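PDB 3QY7: tyrosine-protein phosphatase YwqE from Bacillus subtilis, which dephosphorylates phosphotyrosine-containing proteins, among them YwqD, YwqF and Ssb, as a manganese-dependent protein tyrosine phosphatase. Local coordinates for residues 180-183 and 187-190; 142-147 and 172-177. One frame throughout, in Å; residues are numbered along the deposited sequence.

Contact 1 (180-183 and 187-190); sequences LRLV and LIHF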
ATOM      1  N   LEU A 180      -2.184   3.698 -15.579  1.00 18.95           N
ATOM      2  CA  LEU A 180      -2.955   4.854 -15.992  1.00 18.86           C
ATOM      3  C   LEU A 180      -4.398   4.488 -16.364  1.00 18.93           C
ATOM      4  O   LEU A 180      -5.316   5.253 -16.093  1.00 18.91           O
ATOM      5  CB  LEU A 180      -2.256   5.568 -17.154  1.00 19.16           C
ATOM      6  CG  LEU A 180      -1.012   6.372 -16.764  1.00 19.84           C
ATOM      7  CD1 LEU A 180      -0.311   6.827 -18.037  1.00 22.48           C
ATOM      8  CD2 LEU A 180      -1.407   7.581 -15.913  1.00 20.55           C
ATOM      9  N   ARG A 181      -4.571   3.313 -16.972  1.00 19.37           N
ATOM     10  CA  ARG A 181      -5.903   2.769 -17.264  1.00 20.04           C
ATOM     11  C   ARG A 181      -6.718   2.592 -15.989  1.00 18.91           C
ATOM     12  O   ARG A 181      -7.865   3.042 -15.926  1.00 19.78           O
ATOM     13  CB  ARG A 181      -5.807   1.455 -18.057  1.00 20.28           C
ATOM     14  CG  ARG A 181      -5.387   1.678 -19.514  1.00 23.63           C
ATOM     15  CD  ARG A 181      -4.971   0.390 -20.197  1.00 27.44           C
ATOM     16  NE  ARG A 181      -6.067  -0.566 -20.334  1.00 32.01           N
ATOM     17  CZ  ARG A 181      -5.896  -1.881 -20.456  1.00 32.42           C
ATOM     18  NH1 ARG A 181      -4.676  -2.404 -20.453  1.00 33.90           N
ATOM     19  NH2 ARG A 181      -6.943  -2.679 -20.577  1.00 33.31           N
ATOM     20  N   LEU A 182      -6.113   1.978 -14.974  1.00 18.67           N
ATOM     21  CA  LEU A 182      -6.796   1.752 -13.682  1.00 17.23           C
ATOM     22  C   LEU A 182      -7.154   3.065 -12.981  1.00 17.29           C
ATOM     23  O   LEU A 182      -8.260   3.220 -12.447  1.00 16.75           O
ATOM     24  CB  LEU A 182      -5.945   0.854 -12.774  1.00 17.26           C
ATOM     25  CG  LEU A 182      -5.584  -0.557 -13.274  1.00 17.03           C
ATOM     26  CD1 LEU A 182      -4.828  -1.399 -12.242  1.00 19.08           C
ATOM     27  CD2 LEU A 182      -6.843  -1.289 -13.796  1.00 18.07           C
ATOM     28  N   VAL A 183      -6.221   4.015 -12.990  1.00 16.40           N
ATOM     29  CA  VAL A 183      -6.479   5.323 -12.387  1.00 16.39           C
ATOM     30  C   VAL A 183      -7.645   6.046 -13.080  1.00 17.01           C
ATOM     31  O   VAL A 183      -8.536   6.569 -12.422  1.00 17.35           O
ATOM     32  CB  VAL A 183      -5.225   6.248 -12.354  1.00 15.37           C
ATOM     33  CG1 VAL A 183      -5.618   7.619 -11.830  1.00 17.06           C
ATOM     34  CG2 VAL A 183      -4.103   5.641 -11.461  1.00 15.19           C
ATOM     35  N   LEU A 187     -10.494   3.239 -10.172  1.00 15.75           N
ATOM     36  CA  LEU A 187     -10.333   1.994  -9.430  1.00 15.55           C
ATOM     37  C   LEU A 187      -9.214   2.035  -8.403  1.00 14.54           C
ATOM     38  O   LEU A 187      -9.028   1.081  -7.647  1.00 15.27           O
ATOM     39  CB  LEU A 187     -10.103   0.826 -10.395  1.00 16.60           C
ATOM     40  CG  LEU A 187     -11.230   0.528 -11.382  1.00 17.74           C
ATOM     41  CD1 LEU A 187     -10.850  -0.733 -12.130  1.00 19.24           C
ATOM     42  CD2 LEU A 187     -12.594   0.362 -10.694  1.00 19.68           C
ATOM     43  N   ILE A 188      -8.476   3.143  -8.400  1.00 13.39           N
ATOM     44  CA  ILE A 188      -7.335   3.355  -7.514  1.00 12.59           C
ATOM     45  C   ILE A 188      -7.679   4.476  -6.534  1.00 12.02           C
ATOM     46  O   ILE A 188      -8.228   5.500  -6.932  1.00 13.31           O
ATOM     47  CB  ILE A 188      -6.096   3.793  -8.344  1.00 12.08           C
ATOM     48  CG1 ILE A 188      -5.727   2.731  -9.394  1.00 12.11           C
ATOM     49  CG2 ILE A 188      -4.895   4.161  -7.450  1.00 11.60           C
ATOM     50  CD1 ILE A 188      -5.425   1.303  -8.882  1.00 11.39           C
ATOM     51  N   HIS A 189      -7.318   4.279  -5.263  1.00 11.77           N
ATOM     52  CA  HIS A 189      -7.655   5.240  -4.208  1.00 11.33           C
ATOM     53  C   HIS A 189      -6.450   5.820  -3.486  1.00 11.33           C
ATOM     54  O   HIS A 189      -6.589   6.839  -2.823  1.00 11.61           O
ATOM     55  CB  HIS A 189      -8.650   4.608  -3.245  1.00 11.57           C
ATOM     56  CG  HIS A 189      -9.827   4.029  -3.963  1.00 12.71           C
ATOM     57  ND1 HIS A 189      -9.839   2.729  -4.421  1.00 12.12           N
ATOM     58  CD2 HIS A 189     -10.977   4.595  -4.396  1.00 14.34           C
ATOM     59  CE1 HIS A 189     -10.970   2.507  -5.068  1.00 12.17           C
ATOM     60  NE2 HIS A 189     -11.678   3.623  -5.073  1.00 13.35           N
ATOM     61  N   PHE A 190      -5.290   5.184  -3.636  1.00 11.51           N
ATOM     62  CA  PHE A 190      -4.040   5.603  -2.985  1.00 10.62           C
ATOM     63  C   PHE A 190      -2.866   5.387  -3.940  1.00 11.13           C
ATOM     64  O   PHE A 190      -2.908   4.489  -4.795  1.00 11.74           O
ATOM     65  CB  PHE A 190      -3.730   4.748  -1.739  1.00 10.83           C
ATOM     66  CG  PHE A 190      -4.853   4.632  -0.757  1.00 10.66           C
ATOM     67  CD1 PHE A 190      -5.063   5.619   0.209  1.00 11.67           C
ATOM     68  CD2 PHE A 190      -5.665   3.499  -0.752  1.00 10.72           C
ATOM     69  CE1 PHE A 190      -6.088   5.498   1.141  1.00  9.98           C
ATOM     70  CE2 PHE A 190      -6.699   3.365   0.193  1.00 10.83           C
ATOM     71  CZ  PHE A 190      -6.908   4.355   1.138  1.00 11.42           C
TER
HETATM   72  O   HOH W   1      -8.385   5.793  -9.669  1.00 20.95           O
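Leu182 and Ile188 meet where the end of helix 173-184 turns into the next segment of chain, and between them they account for most of the buried surface. Ile188 points its side chain at the helix, and its CG1 methylene does much of the touching: it lies 3.9 Å from Leu182 CB and also packs against the backbone N of Val183. The second torsion (chi2 -57°) folds the CD1 methyl over the same methylene of Leu182, with Ile188 CD1 4.0 Å from Leu182 CB. Val183 closes in with one branch. Its CG2 stands 3.9 Å from Ile188 CG1, the two side chains crossing at about a right angle.

Topologically this is the return of a beta-alpha-beta crossover in the TIM-barrel-like PHP fold: strand 159-163 runs on through helix 164-168 into helix 173-184, and the chain here comes back toward strand 190-192, the parallel neighbour. Ile188 also touches Ser160 and Ile162 of strand 159-163, and thus joins helix and sheet.

The turn itself is tied by Leu187, whose backbone N donates to Leu182 O at 3.2 Å, reaching five residues back instead of the four of an alpha-helical bond. That bond is fairly straight (N-H...O 161°), although the donor sits 21° off the carbonyl plane. Leu187 CB passes the same oxygen at 3.7 Å, whereas its CD1 methyl meets CD2 of Leu182 more loosely, at 4.4 Å; both leucines continue onto Leu150 of helix 148-155. One step further along, a water takes over the same five-residue spacing: it donates to Val183 O and accepts from Ile188 N, each at 2.9 Å, giving these buried backbone atoms polar partners where the chain leaves the helix.

Contact 2 (142-147 and 172-177); sequences EIRENP and GKQLKA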
ATOM      1  N   GLU A 142      -3.650 -11.750 -13.294  1.00 23.23           N
ATOM      2  CA  GLU A 142      -5.069 -11.914 -13.638  1.00 22.69           C
ATOM      3  C   GLU A 142      -5.846 -10.607 -13.794  1.00 22.03           C
ATOM      4  O   GLU A 142      -6.691 -10.481 -14.686  1.00 21.78           O
ATOM      5  CB  GLU A 142      -5.788 -12.847 -12.657  1.00 23.13           C
ATOM      6  CG  GLU A 142      -7.148 -13.287 -13.180  1.00 23.76           C
ATOM      7  CD  GLU A 142      -7.819 -14.377 -12.363  1.00 26.42           C
ATOM      8  OE1 GLU A 142      -7.303 -14.781 -11.291  1.00 24.73           O
ATOM      9  OE2 GLU A 142      -8.894 -14.834 -12.818  1.00 27.30           O
ATOM     10  N   ILE A 143      -5.591  -9.629 -12.923  1.00 20.91           N
ATOM     11  CA  ILE A 143      -6.221  -8.329 -13.099  1.00 20.43           C
ATOM     12  C   ILE A 143      -5.762  -7.697 -14.418  1.00 20.66           C
ATOM     13  O   ILE A 143      -6.555  -7.082 -15.126  1.00 20.40           O
ATOM     14  CB  ILE A 143      -5.946  -7.385 -11.902  1.00 19.40           C
ATOM     15  CG1 ILE A 143      -6.686  -7.888 -10.664  1.00 19.47           C
ATOM     16  CG2 ILE A 143      -6.344  -5.961 -12.234  1.00 19.71           C
ATOM     17  CD1 ILE A 143      -6.260  -7.209  -9.357  1.00 17.16           C
ATOM     18  N   ARG A 144      -4.482  -7.854 -14.732  1.00 21.98           N
ATOM     19  CA  ARG A 144      -3.905  -7.371 -15.990  1.00 23.72           C
ATOM     20  C   ARG A 144      -4.611  -8.006 -17.199  1.00 24.16           C
ATOM     21  O   ARG A 144      -4.938  -7.326 -18.170  1.00 24.06           O
ATOM     22  CB  ARG A 144      -2.407  -7.682 -16.001  1.00 23.88           C
ATOM     23  CG  ARG A 144      -1.634  -7.243 -17.234  1.00 27.78           C
ATOM     24  CD  ARG A 144      -1.042  -5.851 -17.075  1.00 31.75           C
ATOM     25  NE  ARG A 144      -0.127  -5.578 -18.178  1.00 35.54           N
ATOM     26  CZ  ARG A 144       1.201  -5.629 -18.097  1.00 36.80           C
ATOM     27  NH1 ARG A 144       1.811  -5.912 -16.944  1.00 37.38           N
ATOM     28  NH2 ARG A 144       1.924  -5.382 -19.177  1.00 38.24           N
ATOM     29  N   GLU A 145      -4.857  -9.308 -17.113  1.00 24.99           N
ATOM     30  CA  GLU A 145      -5.558 -10.042 -18.169  1.00 26.01           C
ATOM     31  C   GLU A 145      -7.069  -9.781 -18.196  1.00 25.47           C
ATOM     32  O   GLU A 145      -7.710  -9.808 -19.258  1.00 25.58           O
ATOM     33  CB  GLU A 145      -5.259 -11.534 -18.026  1.00 26.68           C
ATOM     34  CG  GLU A 145      -3.838 -11.896 -18.465  1.00 30.46           C
ATOM     35  CD  GLU A 145      -3.330 -13.210 -17.883  1.00 35.20           C
ATOM     36  OE1 GLU A 145      -4.097 -13.904 -17.171  1.00 38.46           O
ATOM     37  OE2 GLU A 145      -2.150 -13.550 -18.139  1.00 37.77           O
ATOM     38  N   ASN A 146      -7.641  -9.528 -17.027  1.00 24.67           N
ATOM     39  CA  ASN A 146      -9.082  -9.372 -16.895  1.00 24.35           C
ATOM     40  C   ASN A 146      -9.358  -8.272 -15.867  1.00 23.87           C
ATOM     41  O   ASN A 146      -9.668  -8.567 -14.708  1.00 23.90           O
ATOM     42  CB  ASN A 146      -9.720 -10.715 -16.499  1.00 24.65           C
ATOM     43  CG  ASN A 146     -11.233 -10.637 -16.301  1.00 24.50           C
ATOM     44  OD1 ASN A 146     -11.909  -9.713 -16.773  1.00 26.81           O
ATOM     45  ND2 ASN A 146     -11.772 -11.631 -15.595  1.00 27.30           N
ATOM     46  N   PRO A 147      -9.248  -6.997 -16.290  1.00 23.46           N
ATOM     47  CA  PRO A 147      -9.361  -5.892 -15.322  1.00 23.29           C
ATOM     48  C   PRO A 147     -10.739  -5.775 -14.675  1.00 23.36           C
ATOM     49  O   PRO A 147     -10.859  -5.161 -13.611  1.00 22.95           O
ATOM     50  CB  PRO A 147      -9.051  -4.643 -16.152  1.00 23.54           C
ATOM     51  CG  PRO A 147      -8.484  -5.126 -17.439  1.00 23.98           C
ATOM     52  CD  PRO A 147      -9.035  -6.499 -17.658  1.00 23.81           C
ATOM     53  N   GLY A 172       9.001  -0.689 -15.839  1.00 24.86           N
ATOM     54  CA  GLY A 172       8.798  -0.936 -17.235  1.00 25.25           C
ATOM     55  C   GLY A 172       7.654  -0.205 -17.837  1.00 25.55           C
ATOM     56  O   GLY A 172       6.894   0.310 -17.140  1.00 25.70           O
ATOM     57  N   LYS A 173       7.582  -0.179 -19.151  1.00 26.12           N
ATOM     58  CA  LYS A 173       6.699   0.654 -19.908  1.00 26.87           C
ATOM     59  C   LYS A 173       5.315   0.127 -19.861  1.00 27.08           C
ATOM     60  O   LYS A 173       4.366   0.838 -20.021  1.00 26.89           O
ATOM     61  CB  LYS A 173       7.135   0.634 -21.374  1.00 27.86           C
ATOM     62  CG  LYS A 173       7.390   1.942 -21.983  1.00 30.28           C
ATOM     63  CD  LYS A 173       7.701   1.882 -23.528  1.00 32.81           C
ATOM     64  CE  LYS A 173       6.857   0.929 -24.334  1.00 34.31           C
ATOM     65  NZ  LYS A 173       7.286   0.889 -25.762  1.00 35.68           N
ATOM     66  N   GLN A 174       5.244  -1.164 -19.689  1.00 26.77           N
ATOM     67  CA  GLN A 174       3.966  -1.804 -19.767  1.00 27.04           C
ATOM     68  C   GLN A 174       3.175  -1.576 -18.490  1.00 26.06           C
ATOM     69  O   GLN A 174       2.053  -1.238 -18.549  1.00 25.82           O
ATOM     70  CB  GLN A 174       4.109  -3.278 -20.054  1.00 27.45           C
ATOM     71  CG  GLN A 174       4.579  -3.511 -21.467  1.00 29.99           C
ATOM     72  CD  GLN A 174       3.778  -2.754 -22.467  1.00 34.12           C
ATOM     73  OE1 GLN A 174       4.235  -1.801 -23.073  1.00 35.50           O
ATOM     74  NE2 GLN A 174       2.544  -3.169 -22.628  1.00 35.35           N
ATOM     75  N   LEU A 175       3.824  -1.793 -17.361  1.00 25.82           N
ATOM     76  CA  LEU A 175       3.205  -1.540 -16.093  1.00 24.91           C
ATOM     77  C   LEU A 175       2.647  -0.085 -16.057  1.00 24.32           C
ATOM     78  O   LEU A 175       1.530   0.125 -15.650  1.00 24.00           O
ATOM     79  CB  LEU A 175       4.229  -1.823 -14.992  1.00 25.66           C
ATOM     80  CG  LEU A 175       3.902  -2.526 -13.693  1.00 27.70           C
ATOM     81  CD1 LEU A 175       2.922  -3.633 -13.893  1.00 26.43           C
ATOM     82  CD2 LEU A 175       5.091  -3.003 -12.872  1.00 28.44           C
ATOM     83  N   LYS A 176       3.411   0.909 -16.526  1.00 22.83           N
ATOM     84  CA  LYS A 176       2.925   2.315 -16.513  1.00 22.13           C
ATOM     85  C   LYS A 176       1.619   2.534 -17.289  1.00 21.48           C
ATOM     86  O   LYS A 176       0.680   3.184 -16.821  1.00 21.48           O
ATOM     87  CB  LYS A 176       3.987   3.296 -17.042  1.00 21.97           C
ATOM     88  CG  LYS A 176       3.507   4.747 -17.083  1.00 21.62           C
ATOM     89  CD  LYS A 176       4.609   5.703 -17.532  1.00 21.40           C
ATOM     90  CE  LYS A 176       4.037   7.080 -17.749  1.00 20.99           C
ATOM     91  NZ  LYS A 176       5.075   8.070 -18.145  1.00 21.30           N
ATOM     92  N   ALA A 177       1.584   2.022 -18.512  1.00 21.62           N
ATOM     93  CA  ALA A 177       0.417   2.126 -19.358  1.00 21.04           C
ATOM     94  C   ALA A 177      -0.836   1.531 -18.697  1.00 20.92           C
ATOM     95  O   ALA A 177      -1.906   2.143 -18.722  1.00 20.80           O
ATOM     96  CB  ALA A 177       0.702   1.428 -20.690  1.00 21.72           C
TER
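Arg144 reaches from helix 141-145 across to the first turns of helix 173-184, bridging backbones whose nearest CA atoms, those of Arg144 and Leu175, are 9.2 Å apart. Its CG is anti to the backbone N (chi1 -180°), which sends the chain out toward the other helix, and a bend at chi2 (92°) then swings the guanidinium across Gln174. There NH2 of Arg144 comes to 3.2 Å from Gln174 CB, a tight contact with an apolar methylene and no polar bond.

Gln174 is bent as well: after CB its chain turns at chi2, bringing NE2 to 4.1 Å from Arg144 NH2. The amide and guanidinium planes stand 40° apart, neither stacked nor perpendicular. Backbone O of Gln174 lies over one guanidinium face, 4.2 Å above the plane and offset toward its rim. Leu175 adds an apolar patch, its CD1 methyl coming obliquely to 4.0 Å from Arg144 NH1, while the arginine also leans on Phe178 one turn further along the helix. Light helix-to-helix packing of this kind joins two helices from the outer layer of the TIM-barrel-like PHP fold, helix 141-145 after strand 131-135 and helix 173-184 ahead of strand 190-192.

In the fold
Coming from the N terminus, the chain leaves strand 131-135 and enters helix 141-145, the first half of contact 2. It then runs through helix 148-155, strand 159-163 and helix 164-168 before helix 173-184 closes that loop with its opening turns. Contact 1 follows at the far end of the same helix and closes a loop of only three intervening residues on the way to strand 190-192. The two are in series, neither nested nor crossed, with centres about 12 Å apart. Helix 173-184 thus packs against helix 141-145 at its start and is bonded to its own exit at its end; Arg181 NH2 packs 4.3 Å from Pro147 CG between them.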